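Local coordinates for protein putative glutathione S-transferase (Corynebacterium glutamicum, PDB 3M1G) that probably acts as a glutathione transferase of the ECM4-like, omega-related group, at residues A[188-191]-A[192-196]. Residues are numbered along the deposited sequence; the frame is centred on the assembly and turned at random.
Sequences VMKR and IFTEV
Helix 182-197 of the glutathione S-transferase C-terminal domain runs through Val-188 and Ile-192, whose side chains lie side by side and point the same way. Val-188 CG1 packs on Ile-192 CD1 at 4.0 Å. Ile-192 carries CG1 beside its backbone N (chi1 -70°), which lays Ile-192 CG1 3.3 Å from Val-188 O. Both side chains are buried against helix 209-229, Val-188 on Arg-229 and Ile-192 on Trp-225. Four i to i+4 backbone hydrogen bonds hold the two turns together. Thr-194 N donates to Lys-190 O at 3.0 Å; Glu-195 N donates to Arg-191 O at 3.1 Å. The helix widens to a pi-type turn at 193-196, near its end. On the outer side Lys-190 bends at its last torsion, and Lys-190 NZ comes within 3.9 Å of Thr-194 CG2. Thr-194 OG1 sits between its own backbone N and carbonyl carbon (chi1 63°). From there Thr-194 OG1 donates to Glu-195 OE2 at 2.6 Å, on the anti lone pair of that oxygen. Glu-195 is folded back at chi2, and its OE1 makes a salt bridge with Arg-218, so both oxygens are held. Arg-191 reaches out as an extended chain and makes a cation-pi contact with Trp-225. Such i to i+4 pairing, with an apolar strip turned inward, is typical of an amphipathic alpha-helix in the all-helical domain of glutathione transferases.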
loop_
_atom_site.group_PDB
_atom_site.type_symbol
_atom_site.label_atom_id
_atom_site.label_comp_id
_atom_site.label_asym_id
_atom_site.label_seq_id
_atom_site.Cartn_x
_atom_site.Cartn_y
_atom_site.Cartn_z
ATOM N N VAL A 188 -28.214 -1.855 -4.347
ATOM C CA VAL A 188 -26.992 -2.132 -3.635
ATOM C C VAL A 188 -25.921 -2.673 -4.593
ATOM O O VAL A 188 -24.787 -2.198 -4.594
ATOM C CB VAL A 188 -27.237 -3.091 -2.457
ATOM C CG1 VAL A 188 -25.894 -3.554 -1.883
ATOM C CG2 VAL A 188 -28.156 -2.408 -1.379
HETATM N N MSE A 189 -26.294 -3.619 -5.442
HETATM C CA MSE A 189 -25.345 -4.184 -6.396
HETATM C C MSE A 189 -24.936 -3.155 -7.472
HETATM O O MSE A 189 -23.765 -3.130 -7.878
HETATM C CB MSE A 189 -25.893 -5.450 -7.025
HETATM C CG MSE A 189 -26.101 -6.559 -5.985
HETATM SE SE MSE A 189 -26.497 -8.328 -6.747
HETATM C CE MSE A 189 -28.067 -7.888 -7.829
ATOM N N LYS A 190 -25.869 -2.299 -7.911
ATOM C CA LYS A 190 -25.523 -1.277 -8.893
ATOM C C LYS A 190 -24.510 -0.284 -8.289
ATOM O O LYS A 190 -23.508 0.026 -8.924
ATOM C CB LYS A 190 -26.756 -0.533 -9.446
ATOM C CG LYS A 190 -26.399 0.692 -10.331
ATOM C CD LYS A 190 -27.474 1.009 -11.386
ATOM C CE LYS A 190 -27.423 2.448 -11.952
ATOM N NZ LYS A 190 -26.078 3.092 -12.004
ATOM N N ARG A 191 -24.755 0.197 -7.070
ATOM C CA ARG A 191 -23.837 1.100 -6.415
ATOM C C ARG A 191 -22.458 0.435 -6.265
ATOM O O ARG A 191 -21.448 1.039 -6.573
ATOM C CB ARG A 191 -24.368 1.546 -5.065
ATOM C CG ARG A 191 -23.553 2.707 -4.434
ATOM C CD ARG A 191 -24.243 3.287 -3.223
ATOM N NE ARG A 191 -23.448 4.361 -2.621
ATOM C CZ ARG A 191 -23.693 4.903 -1.431
ATOM N NH1 ARG A 191 -24.719 4.509 -0.721
ATOM N NH2 ARG A 191 -22.919 5.875 -0.967
ATOM N N ILE A 192 -22.415 -0.830 -5.854
ATOM C CA ILE A 192 -21.133 -1.522 -5.744
ATOM C C ILE A 192 -20.445 -1.630 -7.109
ATOM O O ILE A 192 -19.231 -1.393 -7.255
ATOM C CB ILE A 192 -21.308 -2.883 -5.096
ATOM C CG1 ILE A 192 -21.664 -2.706 -3.617
ATOM C CG2 ILE A 192 -20.053 -3.768 -5.274
ATOM C CD1 ILE A 192 -22.096 -4.050 -2.916
ATOM N N PHE A 193 -21.217 -1.915 -8.143
ATOM C CA PHE A 193 -20.635 -2.045 -9.465
ATOM C C PHE A 193 -19.978 -0.737 -9.983
ATOM O O PHE A 193 -18.852 -0.763 -10.426
ATOM C CB PHE A 193 -21.696 -2.472 -10.467
ATOM C CG PHE A 193 -21.216 -2.474 -11.854
ATOM C CD1 PHE A 193 -20.260 -3.396 -12.256
ATOM C CD2 PHE A 193 -21.702 -1.563 -12.773
ATOM C CE1 PHE A 193 -19.809 -3.410 -13.572
ATOM C CE2 PHE A 193 -21.252 -1.566 -14.108
ATOM C CZ PHE A 193 -20.298 -2.470 -14.499
ATOM N N THR A 194 -20.696 0.370 -9.981
ATOM C CA THR A 194 -20.153 1.587 -10.551
ATOM C C THR A 194 -19.069 2.224 -9.654
ATOM O O THR A 194 -18.095 2.772 -10.150
ATOM C CB THR A 194 -21.257 2.630 -10.904
ATOM O OG1 THR A 194 -21.934 3.059 -9.717
ATOM C CG2 THR A 194 -22.292 2.055 -11.930
ATOM N N GLU A 195 -19.218 2.152 -8.339
ATOM C CA GLU A 195 -18.306 2.903 -7.451
ATOM C C GLU A 195 -17.147 2.072 -6.893
ATOM O O GLU A 195 -16.139 2.644 -6.477
ATOM C CB GLU A 195 -19.093 3.475 -6.294
ATOM C CG GLU A 195 -20.338 4.222 -6.681
ATOM C CD GLU A 195 -20.090 5.313 -7.716
ATOM O OE1 GLU A 195 -19.402 6.323 -7.364
ATOM O OE2 GLU A 195 -20.613 5.169 -8.859
ATOM N N VAL A 196 -17.281 0.740 -6.882
ATOM C CA VAL A 196 -16.287 -0.167 -6.288
ATOM C C VAL A 196 -15.714 -1.146 -7.308
ATOM O O VAL A 196 -14.487 -1.093 -7.565
ATOM C CB VAL A 196 -16.866 -0.898 -5.079
ATOM C CG1 VAL A 196 -15.831 -1.848 -4.442
ATOM C CG2 VAL A 196 -17.385 0.174 -4.029
#